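Local structure of taurine dioxygenase (Burkholderia ambifaria, 5VN6) at residues A104-P115 / V200-T208; I153-E163 / K179-V190. The protein probably acts as an iron-dependent taurine dioxygenase of the TfdA family, and holds a magnesium ion in its metal site in this crystal. One frame throughout, in Å; residues are numbered along the deposited sequence.

Contact 1: A104-P115 / V200-T208; sequences AWHSDASWRVAP and VLYVNAFTT. With MG (magnesium ion), chain C.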
loop_
_atom_site.group_PDB
_atom_site.type_symbol
_atom_site.label_atom_id
_atom_site.label_comp_id
_atom_site.label_asym_id
_atom_site.label_seq_id
_atom_site.Cartn_x
_atom_site.Cartn_y
_atom_site.Cartn_z
ATOM N N ALA A 104 4.464 5.992 -8.045
ATOM C CA ALA A 104 5.666 5.925 -7.228
ATOM C C ALA A 104 5.415 6.769 -5.996
ATOM O O ALA A 104 4.719 7.783 -6.071
ATOM C CB ALA A 104 6.907 6.436 -7.973
ATOM N N TRP A 105 5.991 6.364 -4.866
ATOM C CA TRP A 105 5.827 7.170 -3.659
ATOM C C TRP A 105 6.626 8.472 -3.803
ATOM O O TRP A 105 7.857 8.465 -3.774
ATOM C CB TRP A 105 6.243 6.366 -2.430
ATOM C CG TRP A 105 5.153 5.403 -2.046
ATOM C CD1 TRP A 105 5.181 4.039 -2.140
ATOM C CD2 TRP A 105 3.846 5.750 -1.567
ATOM N NE1 TRP A 105 3.975 3.512 -1.719
ATOM C CE2 TRP A 105 3.142 4.543 -1.363
ATOM C CE3 TRP A 105 3.209 6.966 -1.279
ATOM C CZ2 TRP A 105 1.833 4.513 -0.888
ATOM C CZ3 TRP A 105 1.906 6.939 -0.804
ATOM C CH2 TRP A 105 1.231 5.710 -0.606
ATOM N N HIS A 106 5.934 9.593 -3.971
ATOM C CA HIS A 106 6.623 10.853 -4.165
ATOM C C HIS A 106 5.881 11.985 -3.480
ATOM O O HIS A 106 4.660 11.953 -3.295
ATOM C CB HIS A 106 6.804 11.185 -5.669
ATOM C CG HIS A 106 5.522 11.429 -6.405
ATOM N ND1 HIS A 106 4.644 10.416 -6.742
ATOM C CD2 HIS A 106 4.979 12.573 -6.889
ATOM C CE1 HIS A 106 3.610 10.928 -7.387
ATOM N NE2 HIS A 106 3.792 12.234 -7.497
ATOM N N SER A 107 6.644 13.000 -3.120
ATOM C CA SER A 107 6.100 14.298 -2.759
ATOM C C SER A 107 6.253 15.200 -3.973
ATOM O O SER A 107 7.361 15.329 -4.510
ATOM C CB SER A 107 6.831 14.881 -1.549
ATOM O OG SER A 107 6.248 16.110 -1.171
ATOM N N ASP A 108 5.143 15.796 -4.416
ATOM C CA ASP A 108 5.125 16.537 -5.680
ATOM C C ASP A 108 6.265 17.545 -5.788
ATOM O O ASP A 108 6.460 18.385 -4.900
ATOM C CB ASP A 108 3.782 17.255 -5.849
ATOM C CG ASP A 108 2.794 16.446 -6.670
ATOM O OD1 ASP A 108 3.204 15.420 -7.262
ATOM O OD2 ASP A 108 1.601 16.820 -6.701
ATOM N N ALA A 109 7.032 17.421 -6.882
ATOM C CA ALA A 109 8.040 18.398 -7.294
ATOM C C ALA A 109 9.009 18.749 -6.167
ATOM O O ALA A 109 9.418 19.900 -6.014
ATOM C CB ALA A 109 7.384 19.667 -7.846
ATOM N N SER A 110 9.379 17.753 -5.363
ATOM C CA SER A 110 10.436 17.986 -4.389
ATOM C C SER A 110 11.787 18.218 -5.059
ATOM O O SER A 110 12.746 18.601 -4.375
ATOM C CB SER A 110 10.496 16.804 -3.401
ATOM O OG SER A 110 10.990 15.637 -4.038
ATOM N N TRP A 111 11.896 17.960 -6.375
ATOM C CA TRP A 111 13.094 18.301 -7.136
ATOM C C TRP A 111 13.200 19.801 -7.400
ATOM O O TRP A 111 14.161 20.221 -8.047
ATOM C CB TRP A 111 13.119 17.555 -8.480
ATOM C CG TRP A 111 11.808 17.621 -9.222
ATOM C CD1 TRP A 111 10.813 16.677 -9.216
ATOM C CD2 TRP A 111 11.345 18.683 -10.070
ATOM N NE1 TRP A 111 9.764 17.088 -10.005
ATOM C CE2 TRP A 111 10.061 18.315 -10.537
ATOM C CE3 TRP A 111 11.892 19.909 -10.487
ATOM C CZ2 TRP A 111 9.311 19.129 -11.393
ATOM C CZ3 TRP A 111 11.140 20.721 -11.336
ATOM C CH2 TRP A 111 9.859 20.329 -11.773
ATOM N N ARG A 112 12.229 20.593 -6.951
ATOM C CA ARG A 112 12.262 22.043 -7.072
ATOM C C ARG A 112 12.884 22.650 -5.830
ATOM O O ARG A 112 12.843 22.073 -4.745
ATOM C CB ARG A 112 10.855 22.632 -7.230
ATOM C CG ARG A 112 10.134 22.357 -8.523
ATOM C CD ARG A 112 8.928 23.294 -8.615
ATOM N NE ARG A 112 7.992 22.940 -9.671
ATOM C CZ ARG A 112 8.043 23.434 -10.906
ATOM N NH1 ARG A 112 8.985 24.310 -11.238
ATOM N NH2 ARG A 112 7.150 23.059 -11.813
ATOM N N VAL A 113 13.413 23.861 -5.999
ATOM C CA VAL A 113 13.911 24.635 -4.867
ATOM C C VAL A 113 12.791 24.921 -3.872
ATOM O O VAL A 113 12.994 24.879 -2.651
ATOM C CB VAL A 113 14.555 25.935 -5.385
ATOM C CG1 VAL A 113 14.917 26.850 -4.240
ATOM C CG2 VAL A 113 15.790 25.602 -6.218
ATOM N N ALA A 114 11.598 25.220 -4.374
ATOM C CA ALA A 114 10.433 25.503 -3.539
ATOM C C ALA A 114 9.321 24.584 -4.015
ATOM O O ALA A 114 8.538 24.940 -4.908
ATOM C CB ALA A 114 10.032 26.978 -3.618
ATOM N N PRO A 115 9.216 23.385 -3.433
ATOM C CA PRO A 115 8.168 22.467 -3.853
ATOM C C PRO A 115 6.803 22.992 -3.463
ATOM O O PRO A 115 6.665 23.749 -2.484
ATOM C CB PRO A 115 8.507 21.169 -3.091
ATOM C CG PRO A 115 9.966 21.267 -2.795
ATOM C CD PRO A 115 10.250 22.735 -2.614
ATOM N N VAL A 200 8.880 16.109 9.396
ATOM C CA VAL A 200 8.461 15.336 8.235
ATOM C C VAL A 200 9.672 14.574 7.713
ATOM O O VAL A 200 10.730 15.168 7.495
ATOM C CB VAL A 200 7.884 16.247 7.133
ATOM C CG1 VAL A 200 7.312 15.399 5.971
ATOM C CG2 VAL A 200 6.838 17.181 7.712
ATOM N N LEU A 201 9.521 13.271 7.507
ATOM C CA LEU A 201 10.543 12.531 6.777
ATOM C C LEU A 201 10.463 12.919 5.303
ATOM O O LEU A 201 9.516 12.544 4.598
ATOM C CB LEU A 201 10.380 11.027 6.988
ATOM C CG LEU A 201 11.374 10.140 6.230
ATOM C CD1 LEU A 201 12.841 10.490 6.574
ATOM C CD2 LEU A 201 11.073 8.644 6.483
ATOM N N TYR A 202 11.468 13.664 4.834
ATOM C CA TYR A 202 11.399 14.332 3.538
ATOM C C TYR A 202 12.411 13.789 2.524
ATOM O O TYR A 202 13.218 14.541 1.961
ATOM C CB TYR A 202 11.584 15.851 3.752
ATOM C CG TYR A 202 11.070 16.657 2.592
ATOM C CD1 TYR A 202 11.920 17.464 1.852
ATOM C CD2 TYR A 202 9.721 16.592 2.222
ATOM C CE1 TYR A 202 11.459 18.188 0.774
ATOM C CE2 TYR A 202 9.255 17.297 1.137
ATOM C CZ TYR A 202 10.138 18.105 0.419
ATOM O OH TYR A 202 9.701 18.829 -0.657
ATOM N N VAL A 203 12.356 12.487 2.265
ATOM C CA VAL A 203 13.001 11.865 1.115
ATOM C C VAL A 203 11.962 10.989 0.423
ATOM O O VAL A 203 11.061 10.442 1.064
ATOM C CB VAL A 203 14.251 11.046 1.511
ATOM C CG1 VAL A 203 15.364 11.993 2.013
ATOM C CG2 VAL A 203 13.892 9.968 2.590
ATOM N N ASN A 204 12.067 10.874 -0.897
ATOM C CA ASN A 204 11.060 10.143 -1.665
ATOM C C ASN A 204 11.705 9.627 -2.953
ATOM O O ASN A 204 12.932 9.652 -3.105
ATOM C CB ASN A 204 9.822 11.023 -1.925
ATOM C CG ASN A 204 10.072 12.138 -2.941
ATOM O OD1 ASN A 204 10.016 11.907 -4.143
ATOM N ND2 ASN A 204 10.286 13.358 -2.457
ATOM N N ALA A 205 10.860 9.180 -3.896
ATOM C CA ALA A 205 11.352 8.561 -5.127
ATOM C C ALA A 205 12.252 9.505 -5.917
ATOM O O ALA A 205 13.127 9.047 -6.658
ATOM C CB ALA A 205 10.180 8.090 -5.998
ATOM N N PHE A 206 12.073 10.818 -5.761
ATOM C CA PHE A 206 12.930 11.771 -6.456
ATOM C C PHE A 206 14.317 11.891 -5.842
ATOM O O PHE A 206 15.207 12.441 -6.493
ATOM C CB PHE A 206 12.288 13.167 -6.469
ATOM C CG PHE A 206 11.070 13.267 -7.341
ATOM C CD1 PHE A 206 9.855 13.677 -6.809
ATOM C CD2 PHE A 206 11.133 12.937 -8.687
ATOM C CE1 PHE A 206 8.726 13.772 -7.605
ATOM C CE2 PHE A 206 10.010 13.030 -9.486
ATOM C CZ PHE A 206 8.799 13.452 -8.942
ATOM N N THR A 207 14.522 11.410 -4.615
ATOM C CA THR A 207 15.775 11.648 -3.909
ATOM C C THR A 207 16.856 10.699 -4.423
ATOM O O THR A 207 16.655 9.476 -4.467
ATOM C CB THR A 207 15.581 11.459 -2.404
ATOM O OG1 THR A 207 14.431 12.191 -1.958
ATOM C CG2 THR A 207 16.804 11.918 -1.655
ATOM N N THR A 208 18.009 11.254 -4.805
ATOM C CA THR A 208 19.062 10.398 -5.348
ATOM C C THR A 208 20.063 9.951 -4.286
ATOM O O THR A 208 20.440 8.773 -4.263
ATOM C CB THR A 208 19.803 11.102 -6.485
ATOM O OG1 THR A 208 20.441 12.279 -5.976
ATOM C CG2 THR A 208 18.826 11.482 -7.563
HETATM MG MG MG C . 2.042 13.698 -8.147
#
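Ser110 OG is held by two hydrogen bonds: one from Asn204 ND2 over 2.9 Å, nearly straight at 167° and in the amide plane, and one with His160 ND1 of strand 157-160. The first joins the loop that carries the HxD part of the metal site, the His106 and Asp108 pair known from the TfdA dioxygenases, to the turn before strand 207-210. The magnesium ion sits 2.4 Å from His106 NE2 and 2.3 Å from Asp108 OD1, and His266 completes the protein's share of the site. His106 ND1 in turn donates to Ala104 O at 2.7 Å, almost in the ring plane, so that this bond and the metal bond at NE2 together fix the ring's rotation. Asn204 also folds back in an Asx turn, its OD1 receiving Phe206 N from above the carbonyl plane. That turn presents the Phe206 ring to the loop. Phe206 CE1 comes beside His106 CB, while the five-membered ring of Trp111, with CG lodged between its backbone N and carbonyl carbon (chi1 47°), turns its edge to the Phe206 face, the planes 81° apart. Ala205 N donates to Trp105 O. Trp111 CD1 stands over the centre of the Phe206 face, 3.7 Å from Phe206 CE2.

Contact 2: I153-E163 / K179-V190; sequences IADLRARHSIE and KAQYPDAEHPVV
Glu186 runs out extended, CG anti to the backbone N (chi1 177°), while Arg157 bends at its third torsion (chi3 59°), and the two side chains meet at about a right angle. Arg157 NE donates in its guanidinium plane to Glu186 OE2 at 2.6 Å, on the anti side of the carboxylate. A water joins the same oxygen to Arg157 NH2. Arg159 reaches Glu186 differently: OE1, hydrogen-bonded to Thr211 OG1, lies over the guanidinium face, an ion pair by charge alone, whereas Arg159 NH1 donates a hydrogen bond to Asp184 O at 2.7 Å. Arg159 and Glu186 share one face of the antiparallel strand pair 157-160 with 185-188, in which Ala158 and His187 exchange two backbone bonds and His160 and Ala185 two more. On the other face His187 turns its ring edge to the face of His160, CD2 to CD2 at 3.5 Å. Val189 CG2 lies against Leu156 CB and Ala158 CB. Beyond the strands Lys179 NZ meets Glu163 OE1 at 2.6 Å from above the carboxylate plane, and reaches Asp184 OD2 at 3.2 Å; Arg175 pairs with Glu163 OE2. Glu163 OE1 and Asp184 OD1 stand 4.3 Å apart, bridged by a water that donates to both. Two acids so close would probably repel each other; the shared ammonium and the water should offset this.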
loop_
_atom_site.group_PDB
_atom_site.type_symbol
_atom_site.label_atom_id
_atom_site.label_comp_id
_atom_site.label_asym_id
_atom_site.label_seq_id
_atom_site.Cartn_x
_atom_site.Cartn_y
_atom_site.Cartn_z
ATOM N N ILE A 153 19.934 10.716 11.220
ATOM C CA ILE A 153 19.466 11.506 10.075
ATOM C C ILE A 153 19.227 12.970 10.419
ATOM O O ILE A 153 18.912 13.758 9.517
ATOM C CB ILE A 153 18.194 10.899 9.444
ATOM C CG1 ILE A 153 16.983 11.100 10.360
ATOM C CG2 ILE A 153 18.414 9.397 9.127
ATOM C CD1 ILE A 153 15.654 10.640 9.749
ATOM N N ALA A 154 19.401 13.365 11.686
ATOM C CA ALA A 154 18.956 14.685 12.132
ATOM C C ALA A 154 19.495 15.819 11.260
ATOM O O ALA A 154 18.737 16.709 10.860
ATOM C CB ALA A 154 19.352 14.897 13.593
ATOM N N ASP A 155 20.785 15.794 10.916
ATOM C CA ASP A 155 21.370 16.878 10.128
ATOM C C ASP A 155 21.587 16.514 8.656
ATOM O O ASP A 155 22.197 17.295 7.919
ATOM C CB ASP A 155 22.688 17.362 10.767
ATOM C CG ASP A 155 23.764 16.280 10.833
ATOM O OD1 ASP A 155 23.702 15.293 10.069
ATOM O OD2 ASP A 155 24.672 16.406 11.682
ATOM N N LEU A 156 21.090 15.367 8.206
ATOM C CA LEU A 156 21.315 14.962 6.830
ATOM C C LEU A 156 20.544 15.850 5.861
ATOM O O LEU A 156 19.437 16.304 6.143
ATOM C CB LEU A 156 20.903 13.494 6.627
ATOM C CG LEU A 156 21.843 12.439 7.208
ATOM C CD1 LEU A 156 21.314 10.996 6.954
ATOM C CD2 LEU A 156 23.262 12.635 6.635
ATOM N N ARG A 157 21.143 16.074 4.697
ATOM C CA ARG A 157 20.508 16.750 3.577
ATOM C C ARG A 157 20.687 15.860 2.358
ATOM O O ARG A 157 21.606 15.039 2.302
ATOM C CB ARG A 157 21.104 18.144 3.331
ATOM C CG ARG A 157 21.152 18.997 4.593
ATOM C CD ARG A 157 21.800 20.393 4.406
ATOM N NE ARG A 157 21.118 21.200 3.405
ATOM C CZ ARG A 157 19.932 21.774 3.603
ATOM N NH1 ARG A 157 19.299 21.609 4.761
ATOM N NH2 ARG A 157 19.367 22.497 2.642
ATOM N N ALA A 158 19.806 16.017 1.374
ATOM C CA ALA A 158 19.804 15.101 0.237
ATOM C C ALA A 158 19.300 15.838 -0.992
ATOM O O ALA A 158 18.621 16.860 -0.878
ATOM C CB ALA A 158 18.933 13.872 0.525
ATOM N N ARG A 159 19.635 15.316 -2.176
ATOM C CA ARG A 159 19.274 15.971 -3.431
ATOM C C ARG A 159 18.142 15.232 -4.144
ATOM O O ARG A 159 18.081 13.994 -4.117
ATOM C CB ARG A 159 20.494 16.132 -4.343
ATOM C CG ARG A 159 21.273 17.423 -3.991
ATOM C CD ARG A 159 22.441 17.764 -4.910
ATOM N NE ARG A 159 23.317 18.743 -4.266
ATOM C CZ ARG A 159 23.090 20.058 -4.215
ATOM N NH1 ARG A 159 22.023 20.586 -4.787
ATOM N NH2 ARG A 159 23.940 20.853 -3.586
ATOM N N HIS A 160 17.234 16.015 -4.745
ATOM C CA HIS A 160 16.040 15.545 -5.449
ATOM C C HIS A 160 16.136 15.986 -6.899
ATOM O O HIS A 160 16.277 17.183 -7.170
ATOM C CB HIS A 160 14.772 16.123 -4.830
ATOM C CG HIS A 160 14.644 15.872 -3.364
ATOM N ND1 HIS A 160 13.510 15.327 -2.808
ATOM C CD2 HIS A 160 15.504 16.085 -2.339
ATOM C CE1 HIS A 160 13.668 15.227 -1.502
ATOM N NE2 HIS A 160 14.875 15.664 -1.190
ATOM N N SER A 161 16.047 15.039 -7.825
ATOM C CA SER A 161 16.498 15.282 -9.187
ATOM C C SER A 161 15.369 15.077 -10.183
ATOM O O SER A 161 14.754 14.011 -10.217
ATOM C CB SER A 161 17.678 14.361 -9.540
ATOM O OG SER A 161 17.923 14.384 -10.928
ATOM N N ILE A 162 15.128 16.080 -11.028
ATOM C CA ILE A 162 14.239 15.809 -12.147
ATOM C C ILE A 162 15.029 15.142 -13.265
ATOM O O ILE A 162 14.462 14.375 -14.061
ATOM C CB ILE A 162 13.527 17.085 -12.633
ATOM C CG1 ILE A 162 12.382 16.710 -13.574
ATOM C CG2 ILE A 162 14.497 18.002 -13.383
ATOM C CD1 ILE A 162 11.463 17.853 -13.913
ATOM N N GLU A 163 16.342 15.400 -13.323
ATOM C CA GLU A 163 17.199 14.762 -14.318
ATOM C C GLU A 163 17.062 13.245 -14.295
ATOM O O GLU A 163 16.932 12.608 -15.346
ATOM C CB GLU A 163 18.665 15.144 -14.090
ATOM C CG GLU A 163 19.572 14.328 -14.984
ATOM C CD GLU A 163 21.049 14.547 -14.758
ATOM O OE1 GLU A 163 21.481 14.732 -13.606
ATOM O OE2 GLU A 163 21.783 14.536 -15.760
ATOM N N LYS A 179 18.169 19.420 -16.901
ATOM C CA LYS A 179 18.924 19.548 -15.656
ATOM C C LYS A 179 19.396 20.981 -15.439
ATOM O O LYS A 179 19.354 21.490 -14.314
ATOM C CB LYS A 179 20.113 18.587 -15.661
ATOM C CG LYS A 179 20.979 18.641 -14.405
ATOM C CD LYS A 179 22.288 17.883 -14.621
ATOM C CE LYS A 179 23.098 17.795 -13.339
ATOM N NZ LYS A 179 22.461 16.824 -12.387
ATOM N N ALA A 180 19.874 21.636 -16.502
ATOM C CA ALA A 180 20.296 23.027 -16.385
ATOM C C ALA A 180 19.126 23.912 -15.981
ATOM O O ALA A 180 19.283 24.840 -15.184
ATOM C CB ALA A 180 20.918 23.509 -17.699
ATOM N N GLN A 181 17.942 23.631 -16.521
ATOM C CA GLN A 181 16.752 24.389 -16.155
ATOM C C GLN A 181 16.382 24.186 -14.685
ATOM O O GLN A 181 15.969 25.138 -14.014
ATOM C CB GLN A 181 15.608 23.990 -17.084
ATOM C CG GLN A 181 14.317 24.733 -16.897
ATOM C CD GLN A 181 13.274 24.289 -17.905
ATOM O OE1 GLN A 181 13.502 23.359 -18.680
ATOM N NE2 GLN A 181 12.122 24.947 -17.898
ATOM N N TYR A 182 16.488 22.952 -14.165
ATOM C CA TYR A 182 16.148 22.654 -12.766
ATOM C C TYR A 182 17.261 21.869 -12.083
ATOM O O TYR A 182 17.171 20.636 -11.969
ATOM C CB TYR A 182 14.834 21.872 -12.649
ATOM C CG TYR A 182 13.661 22.494 -13.366
ATOM C CD1 TYR A 182 12.981 23.574 -12.813
ATOM C CD2 TYR A 182 13.216 21.989 -14.580
ATOM C CE1 TYR A 182 11.905 24.159 -13.470
ATOM C CE2 TYR A 182 12.132 22.549 -15.234
ATOM C CZ TYR A 182 11.483 23.640 -14.681
ATOM O OH TYR A 182 10.407 24.201 -15.334
ATOM N N PRO A 183 18.301 22.549 -11.576
ATOM C CA PRO A 183 19.382 21.831 -10.873
ATOM C C PRO A 183 18.856 21.016 -9.688
ATOM O O PRO A 183 17.922 21.431 -8.997
ATOM C CB PRO A 183 20.315 22.960 -10.415
ATOM C CG PRO A 183 20.021 24.113 -11.337
ATOM C CD PRO A 183 18.551 24.001 -11.651
ATOM N N ASP A 184 19.463 19.841 -9.470
ATOM C CA ASP A 184 19.043 18.938 -8.401
ATOM C C ASP A 184 18.970 19.684 -7.072
ATOM O O ASP A 184 19.979 20.197 -6.584
ATOM C CB ASP A 184 20.013 17.754 -8.272
ATOM C CG ASP A 184 20.237 16.996 -9.587
ATOM O OD1 ASP A 184 20.845 15.909 -9.526
ATOM O OD2 ASP A 184 19.852 17.479 -10.674
ATOM N N ALA A 185 17.779 19.730 -6.478
ATOM C CA ALA A 185 17.549 20.540 -5.291
ATOM C C ALA A 185 17.942 19.774 -4.032
ATOM O O ALA A 185 17.533 18.623 -3.832
ATOM C CB ALA A 185 16.084 20.979 -5.216
ATOM N N GLU A 186 18.722 20.421 -3.177
ATOM C CA GLU A 186 19.054 19.859 -1.877
ATOM C C GLU A 186 18.004 20.303 -0.868
ATOM O O GLU A 186 17.638 21.485 -0.824
ATOM C CB GLU A 186 20.439 20.311 -1.419
ATOM C CG GLU A 186 20.798 19.819 -0.029
ATOM C CD GLU A 186 22.257 20.077 0.330
ATOM O OE1 GLU A 186 23.148 19.525 -0.346
ATOM O OE2 GLU A 186 22.505 20.870 1.270
ATOM N N HIS A 187 17.536 19.362 -0.059
ATOM C CA HIS A 187 16.536 19.593 0.975
ATOM C C HIS A 187 16.950 18.884 2.253
ATOM O O HIS A 187 17.607 17.838 2.198
ATOM C CB HIS A 187 15.154 19.073 0.553
ATOM C CG HIS A 187 14.601 19.768 -0.647
ATOM N ND1 HIS A 187 14.331 21.118 -0.659
ATOM C CD2 HIS A 187 14.275 19.307 -1.875
ATOM C CE1 HIS A 187 13.865 21.462 -1.846
ATOM N NE2 HIS A 187 13.803 20.375 -2.596
ATOM N N PRO A 188 16.551 19.402 3.413
ATOM C CA PRO A 188 16.757 18.641 4.648
ATOM C C PRO A 188 16.042 17.300 4.554
ATOM O O PRO A 188 14.926 17.208 4.035
ATOM C CB PRO A 188 16.127 19.525 5.730
ATOM C CG PRO A 188 15.120 20.368 4.982
ATOM C CD PRO A 188 15.751 20.619 3.639
ATOM N N VAL A 189 16.703 16.260 5.069
ATOM C CA VAL A 189 16.096 14.934 5.149
ATOM C C VAL A 189 14.972 14.931 6.176
ATOM O O VAL A 189 13.940 14.272 5.988
ATOM C CB VAL A 189 17.172 13.885 5.475
ATOM C CG1 VAL A 189 16.535 12.554 5.891
ATOM C CG2 VAL A 189 18.108 13.692 4.273
ATOM N N VAL A 190 15.145 15.672 7.264
ATOM C CA VAL A 190 14.110 15.867 8.272
ATOM C C VAL A 190 13.600 17.282 8.079
ATOM O O VAL A 190 14.314 18.248 8.378
ATOM C CB VAL A 190 14.651 15.668 9.693
ATOM C CG1 VAL A 190 13.541 15.839 10.723
ATOM C CG2 VAL A 190 15.337 14.333 9.809
HETATM O O HOH W 1 17.816 16.580 8.255
HETATM O O HOH W 2 21.505 23.412 0.554
HETATM O O HOH W 3 15.825 15.607 1.510
HETATM O O HOH W 4 20.495 13.876 -11.224
HETATM O O HOH W 5 15.997 18.893 -9.937
HETATM O O HOH W 6 17.644 17.826 -12.287
#

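How the contacts relate
The centres of the two contacts lie about 8 Å apart, and both reach one four-stranded antiparallel sheet, ordered 199-201, 185-192, 157-160, 207-210. Contact 2 joins the two inner strands; the 200-208 segment of contact 1 runs from one outer strand to the other. Along the chain 153-163 and 179-190 fall between 104-115 and 200-208, so contact 2 is nested within the loop that contact 1 closes. Tyr202, just past strand 199-201, probably donates a hydrogen bond through N to Val189 O (2.8 Å), while Trp111 meets Tyr182 edge-to-face. The sheet therefore lies beside the metal loop without supplying a metal ligand: the side chain of His160 is about 8 Å from that of His106.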